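Local coordinates for Ice-binding protein isoform1a (Antarctomyces psychrotrophicus, PDB 7BWY), which probably binds ice through a right-handed beta-helix scaffold, as expected of an antifreeze protein of the ice-binding protein family, at residues Phe17-Pro22 / Thr31-Asp36; Thr40-Thr45 / His57-Thr62; Gly112-Asp117 / Ser140-Thr145. The protein carries 2 engineered substitutions. One frame throughout, in Å; residues are numbered along the deposited sequence.

Interaction 1 of 3, residues Phe17-Pro22 / Thr31-Asp36; sequences FGALAP and TVINGD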
loop_
_atom_site.group_PDB
_atom_site.type_symbol
_atom_site.label_atom_id
_atom_site.label_comp_id
_atom_site.label_asym_id
_atom_site.label_seq_id
_atom_site.Cartn_x
_atom_site.Cartn_y
_atom_site.Cartn_z
ATOM N N PHE A 17 0.013 3.201 -10.839
ATOM C CA PHE A 17 1.336 2.753 -10.400
ATOM C C PHE A 17 1.249 1.651 -9.343
ATOM O O PHE A 17 0.593 1.819 -8.301
ATOM C CB PHE A 17 2.143 3.897 -9.770
ATOM C CG PHE A 17 2.741 4.832 -10.787
ATOM C CD1 PHE A 17 1.926 5.778 -11.427
ATOM C CD2 PHE A 17 4.068 4.699 -11.196
ATOM C CE1 PHE A 17 2.421 6.587 -12.447
ATOM C CE2 PHE A 17 4.564 5.525 -12.201
ATOM C CZ PHE A 17 3.739 6.450 -12.840
ATOM N N GLY A 18 2.004 0.560 -9.590
ATOM C CA GLY A 18 2.167 -0.489 -8.591
ATOM C C GLY A 18 3.240 -0.094 -7.569
ATOM O O GLY A 18 3.192 -0.492 -6.394
ATOM N N ALA A 19 4.238 0.655 -8.049
ATOM C CA ALA A 19 5.349 1.066 -7.194
ATOM C C ALA A 19 5.831 2.432 -7.640
ATOM O O ALA A 19 6.131 2.626 -8.820
ATOM C CB ALA A 19 6.502 0.078 -7.201
ATOM N N LEU A 20 5.938 3.339 -6.649
ATOM C CA LEU A 20 6.269 4.743 -6.868
ATOM C C LEU A 20 7.008 5.245 -5.641
ATOM O O LEU A 20 6.542 5.044 -4.523
ATOM C CB LEU A 20 4.970 5.538 -7.010
ATOM C CG LEU A 20 5.158 7.040 -7.274
ATOM C CD1 LEU A 20 5.894 7.266 -8.583
ATOM C CD2 LEU A 20 3.818 7.772 -7.246
ATOM N N ALA A 21 8.177 5.854 -5.859
ATOM C CA ALA A 21 8.972 6.418 -4.754
ATOM C C ALA A 21 9.939 7.511 -5.230
ATOM O O ALA A 21 10.523 7.418 -6.331
ATOM C CB ALA A 21 9.793 5.295 -4.173
ATOM N N PRO A 22 10.217 8.561 -4.423
ATOM C CA PRO A 22 11.135 9.594 -4.895
ATOM C C PRO A 22 12.587 9.105 -4.901
ATOM O O PRO A 22 13.363 9.459 -5.763
ATOM C CB PRO A 22 10.867 10.800 -3.959
ATOM C CG PRO A 22 10.336 10.150 -2.708
ATOM C CD PRO A 22 9.626 8.862 -3.113
ATOM N N THR A 31 10.243 -10.417 -9.562
ATOM C CA THR A 31 9.101 -9.596 -9.209
ATOM C C THR A 31 8.252 -9.288 -10.453
ATOM O O THR A 31 8.758 -9.169 -11.569
ATOM C CB THR A 31 9.609 -8.279 -8.638
ATOM O OG1 THR A 31 10.026 -8.676 -7.346
ATOM C CG2 THR A 31 8.551 -7.187 -8.535
ATOM N N VAL A 32 6.935 -9.219 -10.274
ATOM C CA VAL A 32 6.069 -8.847 -11.385
ATOM C C VAL A 32 5.200 -7.678 -10.907
ATOM O O VAL A 32 4.531 -7.783 -9.850
ATOM C CB VAL A 32 5.203 -10.047 -11.807
ATOM C CG1 VAL A 32 4.002 -9.562 -12.641
ATOM C CG2 VAL A 32 6.033 -11.062 -12.590
ATOM N N ILE A 33 5.289 -6.537 -11.617
ATOM C CA ILE A 33 4.421 -5.385 -11.295
ATOM C C ILE A 33 3.371 -5.229 -12.397
ATOM O O ILE A 33 3.714 -4.928 -13.545
ATOM C CB ILE A 33 5.221 -4.094 -11.034
ATOM C CG1 ILE A 33 6.104 -4.409 -9.813
ATOM C CG2 ILE A 33 4.223 -2.964 -10.768
ATOM C CD1 ILE A 33 6.724 -3.281 -9.141
ATOM N N ASN A 34 2.127 -5.587 -12.064
ATOM C CA ASN A 34 0.978 -5.432 -12.964
ATOM C C ASN A 34 0.436 -4.004 -12.823
ATOM O O ASN A 34 -0.435 -3.700 -11.993
ATOM C CB ASN A 34 -0.080 -6.433 -12.555
ATOM C CG ASN A 34 0.356 -7.859 -12.834
ATOM O OD1 ASN A 34 0.927 -8.159 -13.900
ATOM N ND2 ASN A 34 0.115 -8.731 -11.858
ATOM N N GLY A 35 1.129 -3.096 -13.500
ATOM C CA GLY A 35 0.955 -1.670 -13.294
ATOM C C GLY A 35 2.177 -0.894 -13.785
ATOM O O GLY A 35 3.109 -1.486 -14.354
ATOM N N ASP A 36 2.158 0.429 -13.525
ATOM C CA ASP A 36 3.261 1.308 -13.857
ATOM C C ASP A 36 4.215 1.330 -12.673
ATOM O O ASP A 36 3.821 1.009 -11.547
ATOM C CB ASP A 36 2.755 2.734 -14.077
ATOM C CG ASP A 36 1.826 2.809 -15.276
ATOM O OD1 ASP A 36 1.929 1.874 -16.186
ATOM O OD2 ASP A 36 0.990 3.760 -15.295
#
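F17 and D36 show how a solenoid corner can be closed by one backbone bond and one aromatic cover. The CB of D36 sits over the middle of the F17 ring, 3.7 Å from its centroid and 10° off the ring normal, a CH-pi contact. F17 can offer this face because its CG lies beside the backbone N and anti to the carbonyl carbon (chi1 -78°). Beyond CB the D36 carboxylate turns its plane steeply against the ring and is gripped from elsewhere, OD2 by S16 OG and OD1 by Q55 N. At the corner itself G18 N donates to D36 O over 2.7 Å, in the carbonyl plane. The fit is also tight behind it: I33 CG2 lies 3.9 Å from G18 CA, where a side chain on G18 would collide with it, while I33 CD1 meets A19 CB. The side of N34 and G35 is looser and partly open to solvent; N34 directs its CB away from 17-22, and its ND2 bonds to T205 OG1. Around this parallel bridge, helix 61-79 brings A66 against F17, strand 197-200 brings L199 against I33, and the backbone of G18 bonds to that of L191 in strand 186-192.

Interaction 2 of 3, residues Thr40-Thr45 / His57-Thr62; sequences TGTSIT and HINDDT. Engineered in segment 57-62: D61 (natural residue Asn).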
loop_
_atom_site.group_PDB
_atom_site.type_symbol
_atom_site.label_atom_id
_atom_site.label_comp_id
_atom_site.label_asym_id
_atom_site.label_seq_id
_atom_site.Cartn_x
_atom_site.Cartn_y
_atom_site.Cartn_z
ATOM N N THR A 40 10.920 9.731 -8.987
ATOM C CA THR A 40 11.262 11.079 -9.410
ATOM C C THR A 40 12.774 11.248 -9.357
ATOM O O THR A 40 13.263 12.198 -9.948
ATOM C CB THR A 40 10.615 12.176 -8.566
ATOM O OG1 THR A 40 10.920 11.737 -7.248
ATOM C CG2 THR A 40 9.122 12.276 -8.717
ATOM N N GLY A 41 13.478 10.317 -8.693
ATOM C CA GLY A 41 14.936 10.206 -8.742
ATOM C C GLY A 41 15.402 9.556 -10.041
ATOM O O GLY A 41 14.665 9.574 -11.033
ATOM N N THR A 42 16.616 8.976 -10.054
ATOM C CA THR A 42 16.977 8.275 -11.275
ATOM C C THR A 42 17.348 6.818 -11.060
ATOM O O THR A 42 17.845 6.217 -11.999
ATOM C CB THR A 42 18.118 8.917 -12.085
ATOM O OG1 THR A 42 19.196 9.232 -11.200
ATOM C CG2 THR A 42 17.663 10.098 -12.918
ATOM N N SER A 43 17.126 6.227 -9.883
ATOM C CA SER A 43 17.539 4.830 -9.861
ATOM C C SER A 43 16.364 3.873 -9.667
ATOM O O SER A 43 15.584 3.975 -8.715
ATOM C CB SER A 43 18.728 4.537 -8.978
ATOM O OG SER A 43 18.350 4.685 -7.617
ATOM N N ILE A 44 16.274 2.947 -10.625
ATOM C CA ILE A 44 15.549 1.700 -10.491
ATOM C C ILE A 44 16.554 0.566 -10.633
ATOM O O ILE A 44 17.295 0.532 -11.595
ATOM C CB ILE A 44 14.462 1.630 -11.576
ATOM C CG1 ILE A 44 13.557 2.863 -11.541
ATOM C CG2 ILE A 44 13.672 0.339 -11.453
ATOM C CD1 ILE A 44 12.470 2.861 -10.489
ATOM N N THR A 45 16.569 -0.388 -9.702
ATOM C CA THR A 45 17.481 -1.512 -9.853
ATOM C C THR A 45 16.720 -2.846 -9.808
ATOM O O THR A 45 15.767 -3.016 -9.031
ATOM C CB THR A 45 18.683 -1.320 -8.905
ATOM O OG1 THR A 45 18.095 -1.239 -7.617
ATOM C CG2 THR A 45 19.326 0.043 -9.083
ATOM N N HIS A 57 8.389 5.201 -15.481
ATOM C CA HIS A 57 8.505 6.650 -15.554
ATOM C C HIS A 57 9.596 7.074 -14.597
ATOM O O HIS A 57 9.358 7.123 -13.400
ATOM C CB HIS A 57 7.190 7.355 -15.244
ATOM C CG HIS A 57 6.157 7.233 -16.308
ATOM N ND1 HIS A 57 6.258 7.906 -17.509
ATOM C CD2 HIS A 57 4.997 6.532 -16.358
ATOM C CE1 HIS A 57 5.218 7.602 -18.271
ATOM N NE2 HIS A 57 4.426 6.777 -17.585
ATOM N N ILE A 58 10.793 7.282 -15.145
ATOM C CA ILE A 58 11.938 7.650 -14.341
ATOM C C ILE A 58 12.207 9.130 -14.559
ATOM O O ILE A 58 12.540 9.565 -15.655
ATOM C CB ILE A 58 13.152 6.804 -14.701
ATOM C CG1 ILE A 58 12.828 5.341 -14.421
ATOM C CG2 ILE A 58 14.390 7.279 -13.942
ATOM C CD1 ILE A 58 14.011 4.438 -14.576
ATOM N N ASN A 59 11.977 9.908 -13.510
ATOM C CA ASN A 59 12.384 11.294 -13.517
ATOM C C ASN A 59 11.839 12.028 -14.742
ATOM O O ASN A 59 12.623 12.533 -15.523
ATOM C CB ASN A 59 13.911 11.379 -13.548
ATOM C CG ASN A 59 14.394 12.808 -13.403
ATOM O OD1 ASN A 59 15.422 13.151 -13.962
ATOM N ND2 ASN A 59 13.654 13.653 -12.694
ATOM N N ASP A 60 10.521 12.111 -14.896
ATOM C CA ASP A 60 9.903 12.762 -16.037
ATOM C C ASP A 60 8.643 13.444 -15.532
ATOM O O ASP A 60 8.422 13.497 -14.327
ATOM C CB ASP A 60 9.586 11.774 -17.166
ATOM C CG ASP A 60 8.549 10.698 -16.820
ATOM O OD1 ASP A 60 7.930 10.745 -15.722
ATOM O OD2 ASP A 60 8.354 9.809 -17.650
ATOM N N ASP A 61 7.754 13.861 -16.435
ATOM C CA ASP A 61 6.649 14.644 -15.915
ATOM C C ASP A 61 5.643 13.754 -15.220
ATOM O O ASP A 61 5.010 14.205 -14.258
ATOM C CB ASP A 61 5.938 15.466 -16.986
ATOM C CG ASP A 61 6.869 16.453 -17.662
ATOM O OD1 ASP A 61 7.924 16.809 -17.052
ATOM O OD2 ASP A 61 6.548 16.844 -18.800
ATOM N N THR A 62 5.443 12.534 -15.755
ATOM C CA THR A 62 4.463 11.642 -15.141
ATOM C C THR A 62 4.877 11.306 -13.697
ATOM O O THR A 62 4.077 11.414 -12.762
ATOM C CB THR A 62 4.193 10.395 -15.985
ATOM O OG1 THR A 62 4.023 10.823 -17.334
ATOM C CG2 THR A 62 2.979 9.638 -15.490
#
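The flat carboxamide of N59 lies alongside T42, with OD1 turned to the T42 methyl CG2 and ND2 standing 3.1 Å from T40 O. Its CG is anti to the backbone N (chi1 -174°), which carries the amide past the G41 carbonyl, whose O sits 3.2 Å from N59 CB. The imidazole of H57 has T62 CB 3.6 Å above one face, over its centre; at its edge ND1 donates to the syn lone pair of D60 OD2, 2.8 Å away and nearly in the ring plane. Between the strands the meeting is apolar. I58 reaches I44, its CD1 only 3.4 Å from I44 CG1, tight, and its CG2 lies 3.8 Å from T42 CA. Cutting I58 back to an alanine is likely to open a gap beside I44 and leave the backbone at G41 and T42 without its apolar support. D60 also serves as N-cap of helix 61-79, with OD1 bonded to S63 N, and H57 NE2 pairs with Q55 OE1. Thus the two segments meet mainly through hydrocarbon and amide surfaces, while polar bonds inside 57-62 and to its neighbours fix the helix start, and acceptors at both ring nitrogens would probably favour a protonated H57.

Interaction 3 of 3, residues Gly112-Asp117 / Ser140-Thr145; sequences GVLTLD and SSIILT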
loop_
_atom_site.group_PDB
_atom_site.type_symbol
_atom_site.label_atom_id
_atom_site.label_comp_id
_atom_site.label_asym_id
_atom_site.label_seq_id
_atom_site.Cartn_x
_atom_site.Cartn_y
_atom_site.Cartn_z
ATOM N N GLY A 112 -1.546 -13.444 11.062
ATOM C CA GLY A 112 -2.795 -14.154 10.842
ATOM C C GLY A 112 -3.562 -13.472 9.713
ATOM O O GLY A 112 -2.968 -13.133 8.673
ATOM N N VAL A 113 -4.874 -13.292 9.924
ATOM C CA VAL A 113 -5.796 -12.893 8.856
ATOM C C VAL A 113 -6.607 -11.704 9.332
ATOM O O VAL A 113 -7.112 -11.724 10.471
ATOM C CB VAL A 113 -6.755 -14.019 8.492
ATOM C CG1 VAL A 113 -7.673 -13.488 7.402
ATOM C CG2 VAL A 113 -5.946 -15.236 8.013
ATOM N N LEU A 114 -6.588 -10.633 8.532
ATOM C CA LEU A 114 -7.476 -9.500 8.796
ATOM C C LEU A 114 -8.543 -9.578 7.717
ATOM O O LEU A 114 -8.170 -9.660 6.534
ATOM C CB LEU A 114 -6.713 -8.187 8.614
ATOM C CG LEU A 114 -7.578 -6.922 8.537
ATOM C CD1 LEU A 114 -8.396 -6.781 9.819
ATOM C CD2 LEU A 114 -6.659 -5.706 8.391
ATOM N N THR A 115 -9.833 -9.573 8.124
ATOM C CA THR A 115 -10.899 -9.591 7.112
ATOM C C THR A 115 -11.524 -8.211 6.930
ATOM O O THR A 115 -11.865 -7.541 7.908
ATOM C CB THR A 115 -12.047 -10.519 7.517
ATOM O OG1 THR A 115 -11.405 -11.770 7.780
ATOM C CG2 THR A 115 -13.075 -10.655 6.400
ATOM N N LEU A 116 -11.735 -7.810 5.674
ATOM C CA LEU A 116 -12.424 -6.540 5.495
ATOM C C LEU A 116 -13.843 -6.829 4.983
ATOM O O LEU A 116 -14.030 -7.388 3.908
ATOM C CB LEU A 116 -11.604 -5.615 4.577
ATOM C CG LEU A 116 -10.170 -5.373 5.078
ATOM C CD1 LEU A 116 -9.341 -4.552 4.121
ATOM C CD2 LEU A 116 -10.152 -4.765 6.470
ATOM N N ASP A 117 -14.849 -6.461 5.771
ATOM C CA ASP A 117 -16.221 -6.844 5.465
ATOM C C ASP A 117 -16.992 -5.712 4.777
ATOM O O ASP A 117 -17.337 -4.715 5.410
ATOM C CB ASP A 117 -16.882 -7.323 6.746
ATOM C CG ASP A 117 -18.352 -7.720 6.590
ATOM O OD1 ASP A 117 -18.920 -7.632 5.477
ATOM O OD2 ASP A 117 -18.930 -8.049 7.621
ATOM N N SER A 140 1.049 -13.813 6.555
ATOM C CA SER A 140 -0.145 -13.141 7.056
ATOM C C SER A 140 -1.027 -12.764 5.852
ATOM O O SER A 140 -0.559 -12.742 4.710
ATOM C CB SER A 140 0.226 -11.914 7.853
ATOM O OG SER A 140 0.753 -10.905 6.995
ATOM N N SER A 141 -2.319 -12.502 6.064
ATOM C CA SER A 141 -3.117 -12.188 4.876
ATOM C C SER A 141 -4.239 -11.223 5.221
ATOM O O SER A 141 -4.761 -11.229 6.344
ATOM C CB SER A 141 -3.710 -13.433 4.293
ATOM O OG SER A 141 -4.047 -13.203 2.954
ATOM N N ILE A 142 -4.626 -10.431 4.229
ATOM C CA ILE A 142 -5.852 -9.645 4.315
ATOM C C ILE A 142 -6.871 -10.234 3.339
ATOM O O ILE A 142 -6.587 -10.401 2.155
ATOM C CB ILE A 142 -5.547 -8.154 4.044
ATOM C CG1 ILE A 142 -4.732 -7.548 5.194
ATOM C CG2 ILE A 142 -6.824 -7.372 3.824
ATOM C CD1 ILE A 142 -3.892 -6.441 4.715
ATOM N N ILE A 143 -8.094 -10.495 3.841
ATOM C CA ILE A 143 -9.186 -11.110 3.084
ATOM C C ILE A 143 -10.326 -10.088 2.884
ATOM O O ILE A 143 -10.658 -9.387 3.835
ATOM C CB ILE A 143 -9.647 -12.356 3.896
ATOM C CG1 ILE A 143 -8.613 -13.476 3.807
ATOM C CG2 ILE A 143 -10.973 -12.897 3.432
ATOM C CD1 ILE A 143 -8.216 -13.842 2.397
ATOM N N LEU A 144 -10.928 -10.044 1.675
ATOM C CA LEU A 144 -12.076 -9.186 1.313
ATOM C C LEU A 144 -13.360 -10.004 1.345
ATOM O O LEU A 144 -13.406 -11.078 0.793
ATOM C CB LEU A 144 -11.907 -8.681 -0.129
ATOM C CG LEU A 144 -10.595 -7.927 -0.287
ATOM C CD1 LEU A 144 -10.392 -7.297 -1.648
ATOM C CD2 LEU A 144 -10.458 -6.933 0.834
ATOM N N THR A 145 -14.430 -9.499 1.932
ATOM C CA THR A 145 -15.673 -10.249 1.894
ATOM C C THR A 145 -16.861 -9.297 1.646
ATOM O O THR A 145 -16.753 -8.085 1.859
ATOM C CB THR A 145 -15.743 -11.091 3.174
ATOM O OG1 THR A 145 -16.795 -12.006 2.920
ATOM C CG2 THR A 145 -16.093 -10.303 4.413
#
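V113 and I143 meet on the outward face of two parallel strands that illustrate how successive coils of a beta-helix interlock. Five backbone hydrogen bonds zip 112-117 to 140-145, alternating in direction from S141 N to G112 O through to T145 N to L116 O; the shortest, L116 N to I143 O, spans 2.7 Å and runs nearly along the C=O axis. The two short strands are twisted by 23° against each other, and side chains reach diagonally as well as straight across. On the face of V113, T115 and D117, V113 CG1 leans 3.7 Å from I143 CG1, two places further along the partner strand. In the same sense T115 CG2 reaches T145 CG2 at 3.6 Å. That T145 methyl is the clearest bump: turned between its own backbone N and carbonyl carbon (chi1 -167° for OG1), it drops into the hollow between T115 CG2 and D117 CA, touching the latter at 3.6 Å and resting against L116 O. On the opposite face the diagonal reverses. I142 fits between two leucines, its CG1 alongside L114 CB at 4.0 Å, pointing the same way, and its CG2 3.8 Å from L116 CD1. L144 is further toward the end, adding only CD2 against L116 CB at 4.1 Å. The contact is thus well buried at L114, L116 and I142 but exposed at V113 and I143. D117 sends its carboxylate elsewhere, OD1 taking N146 ND2 and A119 N. Strand 113-117 is the middle one of three: strand 95-98 flanks it on its other edge, with T115 bonded to the backbone of N95 and F97. Inside, W155 of strand 153-157 lies against both L114 and I142, while L169 of strand 168-170 touches I142.

In the fold
Along the chain the three contacts come in series. Interactions 1 and 2 are neighbours, their centres 12 Å apart, and they touch: F17 CZ lies 3.7 Å from H57 CD2, and P22 CA meets T40 OG1. Strand 36-39 pairs with both 17-21 and 56-58, and helix 61-79, which begins in interaction 2, also packs against F17. Interaction 3 lies on the opposite side of the chain's centre, about 23 Å from interaction 1 and 33 Å from interaction 2, centre to centre, in a separate three-stranded sheet. Together they sample both ends of one beta-solenoid, whose stacked parallel coils probably make a rigid scaffold.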